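Local coordinates for ATP-dependent DNA helicase RecQ (Porphyromonas gingivalis, PDB 3IUO), which probably couples ATP hydrolysis to unwinding of duplex DNA in the 3'-5' direction, the chain here being its C-terminal, all-helical domain, at residues Tyr84-Thr89 and Ile114-Glu119; Glu79-Tyr84 and Lys102-Glu107. All blocks are in the same frame, centred on the assembly; numbering follows the deposited sequence.

From the N terminus, the chain first runs through helix 15-30, helix 35-41, helix 46-58 and helix 66-72, then enters helix 75-87, which supplies the first partner of both contacts. Interaction 2 uses residues 79-84 and interaction 1 residues 84-89, so the two share Tyr-84. The chain next passes through helix 93-100 and returns: residues 102-107 close interaction 2 at the start of helix 106-121, and residues 114-119 close interaction 1 farther along it. The segments alternate, so the two loops cross rather than nest. Together they tie helix 75-87 to helix 106-121 and its leading turn, with Phe-82 packing against Phe-116 between them.

Interaction 1: Tyr84-Thr89 and Ile114-Glu119; sequences YFKEST and IKFLSE
The ring of Phe-116 lies with one face against the backbone end of Phe-85. Phe-85 CB sits over the centre of that face, 3.6 Å from the Phe-116 ring centroid and only 11° off the ring normal, a CH-pi contact. Phe-116 CG stands anti to its own backbone N (chi1 175°), which carries the ring across to helix 75-87; its far end reaches the backbone there, with Phe-116 CZ 3.4 Å from Phe-85 O. The two phenyl rings do not stack: their planes differ by 27°, but the rings are laterally offset, with little overlap, and the Phe-85 ring turns off toward Ala-96 of helix 93-100. One face of that ring is instead met by Tyr-84 CD2. Beyond Phe-85, Lys-86 crosses the Phe-116 ring at a slant, its CG 3.9 Å from Phe-116 CE1, and makes a cation-pi contact with Phe-82, which also touches Phe-116. This is helix-helix packing in the C-terminal domain of the helicase, where the last turn of helix 75-87 meets the closing turns of helix 106-121. No hydrogen bond links the two segments. Phe-85 O, just beyond the rim of the Phe-116 ring near CZ, is satisfied within its own segment: Ser-88 N and Ser-88 OG, the latter at 2.8 Å from Phe-85 O, both reach it from one face of its carbonyl plane. On the other helix Lys-115 NZ forms a salt bridge of 2.9 Å with Glu-119 OE2, on the syn side but tilted out of the carboxylate plane, and a second one with Asp-66.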
ATOM      1  N   TYR B  84       1.911 -12.045  -7.482  1.00 11.49           N
ATOM      2  CA  TYR B  84       0.823 -11.337  -6.819  1.00 11.56           C
ATOM      3  C   TYR B  84       1.096  -9.823  -6.770  1.00 11.88           C
ATOM      4  O   TYR B  84       0.238  -9.013  -7.162  1.00 11.77           O
ATOM      5  CB  TYR B  84       0.559 -11.889  -5.401  1.00 12.27           C
ATOM      6  CG  TYR B  84      -0.304 -10.944  -4.629  1.00 11.79           C
ATOM      7  CD1 TYR B  84      -1.693 -10.978  -4.767  1.00 11.69           C
ATOM      8  CD2 TYR B  84       0.275  -9.937  -3.842  1.00 12.07           C
ATOM      9  CE1 TYR B  84      -2.507 -10.030  -4.115  1.00 11.34           C
ATOM     10  CE2 TYR B  84      -0.506  -8.992  -3.192  1.00 13.05           C
ATOM     11  CZ  TYR B  84      -1.891  -9.048  -3.313  1.00 13.72           C
ATOM     12  OH  TYR B  84      -2.666  -8.130  -2.667  1.00 15.44           O
ATOM     13  N   PHE B  85       2.288  -9.429  -6.339  1.00 10.85           N
ATOM     14  CA  PHE B  85       2.563  -7.990  -6.256  1.00 11.77           C
ATOM     15  C   PHE B  85       2.601  -7.305  -7.622  1.00 11.08           C
ATOM     16  O   PHE B  85       2.091  -6.176  -7.812  1.00 11.43           O
ATOM     17  CB  PHE B  85       3.822  -7.717  -5.412  1.00 11.32           C
ATOM     18  CG  PHE B  85       3.561  -7.838  -3.927  1.00 11.72           C
ATOM     19  CD1 PHE B  85       2.740  -6.888  -3.287  1.00 12.59           C
ATOM     20  CD2 PHE B  85       4.080  -8.903  -3.203  1.00 12.66           C
ATOM     21  CE1 PHE B  85       2.441  -7.019  -1.915  1.00 12.79           C
ATOM     22  CE2 PHE B  85       3.812  -9.035  -1.823  1.00 11.73           C
ATOM     23  CZ  PHE B  85       3.001  -8.086  -1.181  1.00 13.10           C
ATOM     24  N   LYS B  86       3.190  -7.984  -8.603  1.00 11.22           N
ATOM     25  CA  LYS B  86       3.248  -7.431  -9.941  1.00 11.22           C
ATOM     26  C   LYS B  86       1.872  -7.146 -10.516  1.00 11.41           C
ATOM     27  O   LYS B  86       1.713  -6.189 -11.252  1.00 12.12           O
ATOM     28  CB  LYS B  86       4.004  -8.369 -10.888  1.00 12.06           C
ATOM     29  CG  LYS B  86       5.471  -8.332 -10.654  1.00 13.58           C
ATOM     30  CD  LYS B  86       6.161  -9.418 -11.486  1.00 16.95           C
ATOM     31  CE  LYS B  86       7.654  -9.224 -11.495  1.00 21.89           C
ATOM     32  NZ  LYS B  86       8.134  -9.505 -10.140  1.00 22.81           N
ATOM     33  N   GLU B  87       0.900  -7.999 -10.176  1.00 11.68           N
ATOM     34  CA  GLU B  87      -0.465  -7.880 -10.678  1.00 12.31           C
ATOM     35  C   GLU B  87      -1.399  -7.068  -9.779  1.00 12.46           C
ATOM     36  O   GLU B  87      -2.503  -6.764 -10.164  1.00 13.27           O
ATOM     37  CB  GLU B  87      -1.070  -9.263 -10.941  1.00 14.00           C
ATOM     38  CG  GLU B  87      -0.318 -10.024 -12.044  1.00 16.40           C
ATOM     39  CD  GLU B  87      -0.220  -9.258 -13.376  1.00 23.35           C
ATOM     40  OE1 GLU B  87       0.900  -9.186 -13.947  1.00 25.47           O
ATOM     41  OE2 GLU B  87      -1.247  -8.730 -13.869  1.00 25.00           O
ATOM     42  N   SER B  88      -0.935  -6.746  -8.582  1.00 12.68           N
ATOM     43  CA  SER B  88      -1.788  -6.041  -7.617  1.00 12.98           C
ATOM     44  C   SER B  88      -1.981  -4.571  -7.981  1.00 12.60           C
ATOM     45  O   SER B  88      -1.226  -3.986  -8.785  1.00 13.47           O
ATOM     46  CB  SER B  88      -1.168  -6.156  -6.222  1.00 13.11           C
ATOM     47  OG  SER B  88       0.013  -5.364  -6.159  1.00 18.13           O
ATOM     48  N   THR B  89      -3.010  -3.973  -7.386  1.00 11.47           N
ATOM     49  CA  THR B  89      -3.238  -2.533  -7.504  1.00 11.65           C
ATOM     50  C   THR B  89      -2.664  -1.845  -6.282  1.00 11.99           C
ATOM     51  O   THR B  89      -1.961  -0.865  -6.419  1.00 13.56           O
ATOM     52  CB  THR B  89      -4.738  -2.228  -7.715  1.00 10.88           C
ATOM     53  OG1 THR B  89      -5.162  -2.800  -8.981  1.00 13.92           O
ATOM     54  CG2 THR B  89      -5.032  -0.740  -7.712  1.00 12.21           C
ATOM     55  N   ILE B 114       9.026  -6.389   0.406  1.00 12.12           N
ATOM     56  CA  ILE B 114      10.254  -5.535   0.473  1.00 11.77           C
ATOM     57  C   ILE B 114      11.000  -5.564  -0.842  1.00 11.85           C
ATOM     58  O   ILE B 114      11.360  -4.515  -1.395  1.00 12.62           O
ATOM     59  CB  ILE B 114      11.162  -5.947   1.655  1.00 11.94           C
ATOM     60  CG1 ILE B 114      10.492  -5.521   2.976  1.00 12.34           C
ATOM     61  CG2 ILE B 114      12.589  -5.401   1.518  1.00 13.13           C
ATOM     62  CD1 ILE B 114      10.970  -6.338   4.166  1.00 12.03           C
ATOM     63  N   LYS B 115      11.234  -6.773  -1.362  1.00  9.83           N
ATOM     64  CA  LYS B 115      11.941  -6.949  -2.632  1.00  8.47           C
ATOM     65  C   LYS B 115      11.205  -6.180  -3.754  1.00  8.13           C
ATOM     66  O   LYS B 115      11.806  -5.417  -4.527  1.00  8.07           O
ATOM     67  CB  LYS B 115      11.990  -8.438  -2.945  1.00  9.12           C
ATOM     68  CG  LYS B 115      12.500  -8.743  -4.352  1.00  8.27           C
ATOM     69  CD  LYS B 115      12.520 -10.234  -4.556  1.00 12.28           C
ATOM     70  CE  LYS B 115      12.609 -10.605  -6.035  1.00 12.28           C
ATOM     71  NZ  LYS B 115      13.937 -10.213  -6.626  1.00 13.51           N
ATOM     72  N   PHE B 116       9.907  -6.390  -3.833  1.00  7.71           N
ATOM     73  CA  PHE B 116       9.127  -5.779  -4.883  1.00  6.91           C
ATOM     74  C   PHE B 116       9.114  -4.249  -4.795  1.00  8.26           C
ATOM     75  O   PHE B 116       9.307  -3.567  -5.814  1.00  7.93           O
ATOM     76  CB  PHE B 116       7.688  -6.320  -4.831  1.00  6.52           C
ATOM     77  CG  PHE B 116       6.750  -5.658  -5.796  1.00  6.85           C
ATOM     78  CD1 PHE B 116       6.695  -6.048  -7.129  1.00  8.34           C
ATOM     79  CD2 PHE B 116       5.931  -4.650  -5.346  1.00  8.59           C
ATOM     80  CE1 PHE B 116       5.814  -5.440  -8.015  1.00 10.63           C
ATOM     81  CE2 PHE B 116       5.046  -4.022  -6.229  1.00  8.50           C
ATOM     82  CZ  PHE B 116       5.005  -4.420  -7.556  1.00  8.21           C
ATOM     83  N   LEU B 117       8.806  -3.711  -3.606  1.00  7.82           N
ATOM     84  CA  LEU B 117       8.754  -2.232  -3.470  1.00  7.40           C
ATOM     85  C   LEU B 117      10.077  -1.579  -3.778  1.00  8.60           C
ATOM     86  O   LEU B 117      10.109  -0.518  -4.452  1.00  9.18           O
ATOM     87  CB  LEU B 117       8.318  -1.832  -2.065  1.00  8.29           C
ATOM     88  CG  LEU B 117       6.882  -2.194  -1.708  1.00  8.92           C
ATOM     89  CD1 LEU B 117       6.635  -1.848  -0.238  1.00  9.26           C
ATOM     90  CD2 LEU B 117       5.825  -1.538  -2.635  1.00 10.40           C
ATOM     91  N   SER B 118      11.147  -2.190  -3.288  1.00  8.51           N
ATOM     92  CA  SER B 118      12.494  -1.636  -3.559  1.00  9.21           C
ATOM     93  C   SER B 118      12.775  -1.635  -5.066  1.00  9.07           C
ATOM     94  O   SER B 118      13.196  -0.623  -5.653  1.00  9.67           O
ATOM     95  CB  SER B 118      13.565  -2.437  -2.837  1.00 10.47           C
ATOM     96  OG  SER B 118      14.829  -1.880  -3.100  1.00 11.81           O
ATOM     97  N   GLU B 119      12.500  -2.746  -5.713  1.00  7.58           N
ATOM     98  CA  GLU B 119      12.814  -2.823  -7.152  1.00  9.73           C
ATOM     99  C   GLU B 119      12.022  -1.826  -7.994  1.00  8.84           C
ATOM    100  O   GLU B 119      12.558  -1.171  -8.910  1.00  8.21           O
ATOM    101  CB  GLU B 119      12.543  -4.229  -7.644  1.00  9.99           C
ATOM    102  CG  GLU B 119      13.654  -5.154  -7.265  1.00 14.43           C
ATOM    103  CD  GLU B 119      13.548  -6.554  -7.861  1.00 16.24           C
ATOM    104  OE1 GLU B 119      12.823  -6.740  -8.882  1.00 16.51           O
ATOM    105  OE2 GLU B 119      14.256  -7.453  -7.311  1.00 18.97           O
TER

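Interaction 2: Glu79-Tyr84 and Lys102-Glu107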
ATOM      1  N   GLU B  79       8.106 -16.892  -6.375  1.00 14.20           N
ATOM      2  CA  GLU B  79       7.505 -16.575  -7.669  1.00 14.55           C
ATOM      3  C   GLU B  79       6.025 -16.215  -7.547  1.00 14.61           C
ATOM      4  O   GLU B  79       5.577 -15.218  -8.113  1.00 13.51           O
ATOM      5  CB  GLU B  79       7.729 -17.717  -8.678  1.00 15.30           C
ATOM      6  CG  GLU B  79       7.369 -17.359 -10.125  1.00 19.13           C
ATOM      7  CD  GLU B  79       7.653 -18.492 -11.117  1.00 23.54           C
ATOM      8  OE1 GLU B  79       6.959 -19.534 -11.089  1.00 25.77           O
ATOM      9  OE2 GLU B  79       8.572 -18.344 -11.947  1.00 27.13           O
ATOM     10  N   ASP B  80       5.263 -17.009  -6.803  1.00 13.53           N
ATOM     11  CA  ASP B  80       3.829 -16.761  -6.676  1.00 12.93           C
ATOM     12  C   ASP B  80       3.510 -15.450  -5.945  1.00 12.28           C
ATOM     13  O   ASP B  80       2.652 -14.696  -6.382  1.00 11.63           O
ATOM     14  CB  ASP B  80       3.133 -17.953  -6.022  1.00 13.72           C
ATOM     15  CG  ASP B  80       3.165 -19.191  -6.909  1.00 16.12           C
ATOM     16  OD1 ASP B  80       3.258 -19.046  -8.149  1.00 18.92           O
ATOM     17  OD2 ASP B  80       3.101 -20.318  -6.378  1.00 20.64           O
ATOM     18  N   ILE B  81       4.228 -15.173  -4.860  1.00 11.63           N
ATOM     19  CA  ILE B  81       4.012 -13.928  -4.134  1.00 11.25           C
ATOM     20  C   ILE B  81       4.471 -12.734  -4.982  1.00 11.19           C
ATOM     21  O   ILE B  81       3.802 -11.709  -5.018  1.00 10.99           O
ATOM     22  CB  ILE B  81       4.728 -13.934  -2.753  1.00 11.09           C
ATOM     23  CG1 ILE B  81       4.182 -15.061  -1.859  1.00 10.39           C
ATOM     24  CG2 ILE B  81       4.523 -12.607  -2.032  1.00 11.93           C
ATOM     25  CD1 ILE B  81       5.147 -15.416  -0.736  1.00 12.68           C
ATOM     26  N   PHE B  82       5.597 -12.883  -5.688  1.00 11.77           N
ATOM     27  CA  PHE B  82       6.143 -11.783  -6.509  1.00 11.60           C
ATOM     28  C   PHE B  82       5.118 -11.473  -7.597  1.00 11.05           C
ATOM     29  O   PHE B  82       4.824 -10.298  -7.893  1.00 10.52           O
ATOM     30  CB  PHE B  82       7.524 -12.195  -7.058  1.00 12.33           C
ATOM     31  CG  PHE B  82       8.457 -11.051  -7.461  1.00 13.61           C
ATOM     32  CD1 PHE B  82       8.453  -9.825  -6.848  1.00 13.82           C
ATOM     33  CD2 PHE B  82       9.449 -11.293  -8.417  1.00 16.13           C
ATOM     34  CE1 PHE B  82       9.363  -8.789  -7.258  1.00 12.83           C
ATOM     35  CE2 PHE B  82      10.360 -10.295  -8.801  1.00 16.19           C
ATOM     36  CZ  PHE B  82      10.300  -9.031  -8.215  1.00 16.19           C
ATOM     37  N   GLU B  83       4.580 -12.530  -8.214  1.00 11.97           N
ATOM     38  CA  GLU B  83       3.553 -12.355  -9.236  1.00 11.75           C
ATOM     39  C   GLU B  83       2.313 -11.669  -8.698  1.00 12.52           C
ATOM     40  O   GLU B  83       1.742 -10.780  -9.367  1.00 12.62           O
ATOM     41  CB  GLU B  83       3.160 -13.679  -9.877  1.00 12.25           C
ATOM     42  CG  GLU B  83       2.572 -13.459 -11.239  1.00 16.92           C
ATOM     43  CD  GLU B  83       3.628 -13.069 -12.315  1.00 21.16           C
ATOM     44  OE1 GLU B  83       4.864 -13.070 -12.049  1.00 23.86           O
ATOM     45  OE2 GLU B  83       3.211 -12.776 -13.458  1.00 25.37           O
ATOM     46  N   TYR B  84       1.911 -12.045  -7.482  1.00 11.49           N
ATOM     47  CA  TYR B  84       0.823 -11.337  -6.819  1.00 11.56           C
ATOM     48  C   TYR B  84       1.096  -9.823  -6.770  1.00 11.88           C
ATOM     49  O   TYR B  84       0.238  -9.013  -7.162  1.00 11.77           O
ATOM     50  CB  TYR B  84       0.559 -11.889  -5.401  1.00 12.27           C
ATOM     51  CG  TYR B  84      -0.304 -10.944  -4.629  1.00 11.79           C
ATOM     52  CD1 TYR B  84      -1.693 -10.978  -4.767  1.00 11.69           C
ATOM     53  CD2 TYR B  84       0.275  -9.937  -3.842  1.00 12.07           C
ATOM     54  CE1 TYR B  84      -2.507 -10.030  -4.115  1.00 11.34           C
ATOM     55  CE2 TYR B  84      -0.506  -8.992  -3.192  1.00 13.05           C
ATOM     56  CZ  TYR B  84      -1.891  -9.048  -3.313  1.00 13.72           C
ATOM     57  OH  TYR B  84      -2.666  -8.130  -2.667  1.00 15.44           O
ATOM     58  N   LYS B 102      -3.652 -17.875   3.206  1.00 11.59           N
ATOM     59  CA  LYS B 102      -3.963 -19.281   3.411  1.00 12.25           C
ATOM     60  C   LYS B 102      -2.854 -20.195   2.873  1.00 12.11           C
ATOM     61  O   LYS B 102      -2.835 -21.400   3.170  1.00 12.91           O
ATOM     62  CB  LYS B 102      -5.323 -19.625   2.784  1.00 12.81           C
ATOM     63  CG  LYS B 102      -6.512 -18.821   3.336  1.00 13.50           C
ATOM     64  CD  LYS B 102      -7.017 -19.344   4.676  1.00 16.55           C
ATOM     65  CE  LYS B 102      -8.323 -18.657   5.070  1.00 16.64           C
ATOM     66  NZ  LYS B 102      -9.055 -19.369   6.159  1.00 17.27           N
ATOM     67  N   ASP B 103      -1.928 -19.621   2.103  1.00 12.27           N
ATOM     68  CA  ASP B 103      -0.840 -20.381   1.469  1.00 11.69           C
ATOM     69  C   ASP B 103       0.549 -19.941   1.948  1.00 10.81           C
ATOM     70  O   ASP B 103       1.481 -20.758   2.032  1.00  9.30           O
ATOM     71  CB  ASP B 103      -0.921 -20.251  -0.058  1.00 12.30           C
ATOM     72  CG  ASP B 103      -2.197 -20.850  -0.628  1.00 13.67           C
ATOM     73  OD1 ASP B 103      -2.433 -22.060  -0.451  1.00 14.48           O
ATOM     74  OD2 ASP B 103      -2.967 -20.101  -1.259  1.00 16.29           O
ATOM     75  N   TYR B 104       0.669 -18.656   2.285  1.00  9.87           N
ATOM     76  CA  TYR B 104       1.960 -18.064   2.642  1.00  9.74           C
ATOM     77  C   TYR B 104       1.898 -17.335   3.967  1.00 10.12           C
ATOM     78  O   TYR B 104       0.878 -16.743   4.320  1.00  9.53           O
ATOM     79  CB  TYR B 104       2.420 -17.125   1.530  1.00  9.69           C
ATOM     80  CG  TYR B 104       2.353 -17.793   0.190  1.00 10.15           C
ATOM     81  CD1 TYR B 104       3.190 -18.870  -0.113  1.00 12.26           C
ATOM     82  CD2 TYR B 104       1.420 -17.402  -0.754  1.00 11.43           C
ATOM     83  CE1 TYR B 104       3.112 -19.515  -1.357  1.00 12.46           C
ATOM     84  CE2 TYR B 104       1.336 -18.038  -1.993  1.00 11.59           C
ATOM     85  CZ  TYR B 104       2.179 -19.089  -2.283  1.00 12.31           C
ATOM     86  OH  TYR B 104       2.094 -19.726  -3.502  1.00 12.30           O
ATOM     87  N   SER B 105       2.991 -17.406   4.712  1.00 11.49           N
ATOM     88  CA  SER B 105       3.071 -16.741   6.000  1.00 12.27           C
ATOM     89  C   SER B 105       3.220 -15.230   5.837  1.00 12.61           C
ATOM     90  O   SER B 105       3.642 -14.726   4.785  1.00 14.03           O
ATOM     91  CB  SER B 105       4.239 -17.292   6.818  1.00 12.78           C
ATOM     92  OG  SER B 105       5.498 -16.878   6.284  1.00 14.54           O
ATOM     93  N   GLU B 106       2.897 -14.518   6.906  1.00 12.91           N
ATOM     94  CA  GLU B 106       3.104 -13.072   6.941  1.00 13.02           C
ATOM     95  C   GLU B 106       4.574 -12.728   6.674  1.00 12.95           C
ATOM     96  O   GLU B 106       4.863 -11.803   5.912  1.00 13.11           O
ATOM     97  CB  GLU B 106       2.678 -12.512   8.288  1.00 13.43           C
ATOM     98  CG  GLU B 106       2.673 -10.978   8.330  1.00 14.99           C
ATOM     99  CD  GLU B 106       2.086 -10.425   9.623  1.00 19.12           C
ATOM    100  OE1 GLU B 106       2.516  -9.336  10.061  1.00 20.11           O
ATOM    101  OE2 GLU B 106       1.193 -11.076  10.201  1.00 22.95           O
ATOM    102  N   GLU B 107       5.498 -13.469   7.280  1.00 13.36           N
ATOM    103  CA  GLU B 107       6.920 -13.214   7.032  1.00 13.66           C
ATOM    104  C   GLU B 107       7.354 -13.422   5.582  1.00 13.64           C
ATOM    105  O   GLU B 107       8.145 -12.616   5.042  1.00 13.15           O
ATOM    106  CB  GLU B 107       7.805 -13.994   7.995  1.00 13.31           C
ATOM    107  CG  GLU B 107       7.709 -13.427   9.390  1.00 13.82           C
ATOM    108  CD  GLU B 107       8.516 -14.188  10.401  1.00 14.55           C
ATOM    109  OE1 GLU B 107       9.362 -15.011   9.996  1.00 16.09           O
ATOM    110  OE2 GLU B 107       8.313 -13.936  11.612  1.00 16.34           O
TER
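Tyr-104 turns its ring toward helix 75-87 with CG opposite its carbonyl carbon and beside the backbone N (chi1 -50°), while Ile-81 places CG1 likewise beside its own backbone N and extends CD1 onward. These settings make the two side chains run antiparallel, the isoleucine lying over one face of the tyrosine. Ile-81 CG1 is 4.0 Å from the Tyr-104 ring centroid and 19° off the ring normal, displaced toward the rim in a CH-pi contact. The methyl at the end of the chain settles nearer the root of the ring, Ile-81 CD1 being 3.8 Å from Tyr-104 CG. The opposite face is met by Asp-103 CB from the tyrosine's own segment, and His-77, also on helix 75-87, makes an edge-to-face pair with the ring. At the far end, Asp-80 crosses the tyrosine at about a right angle, with carboxylate and ring planes 51° apart. Tyr-104 OH gives a weak hydrogen bond to Asp-80 OD2 at 3.1 Å, and Asp-80 CB lies 3.3 Å from the same Tyr-104 OH. The contact joins the middle of helix 75-87 to the turn leading into helix 106-121, where Ser-105 is the N-cap residue: its side chain caps a backbone N of the first turn and its own N bonds to Glu-108 OE1, a capping box. Ile-81 also packs on Val-112 of that helix. The chemistry divides along the tyrosine: its ring, held between aliphatic carbons, is anchored mainly by apolar packing, whereas the weak bond from its hydroxyl to the exposed carboxylate of Asp-80 probably adds little to holding the ring.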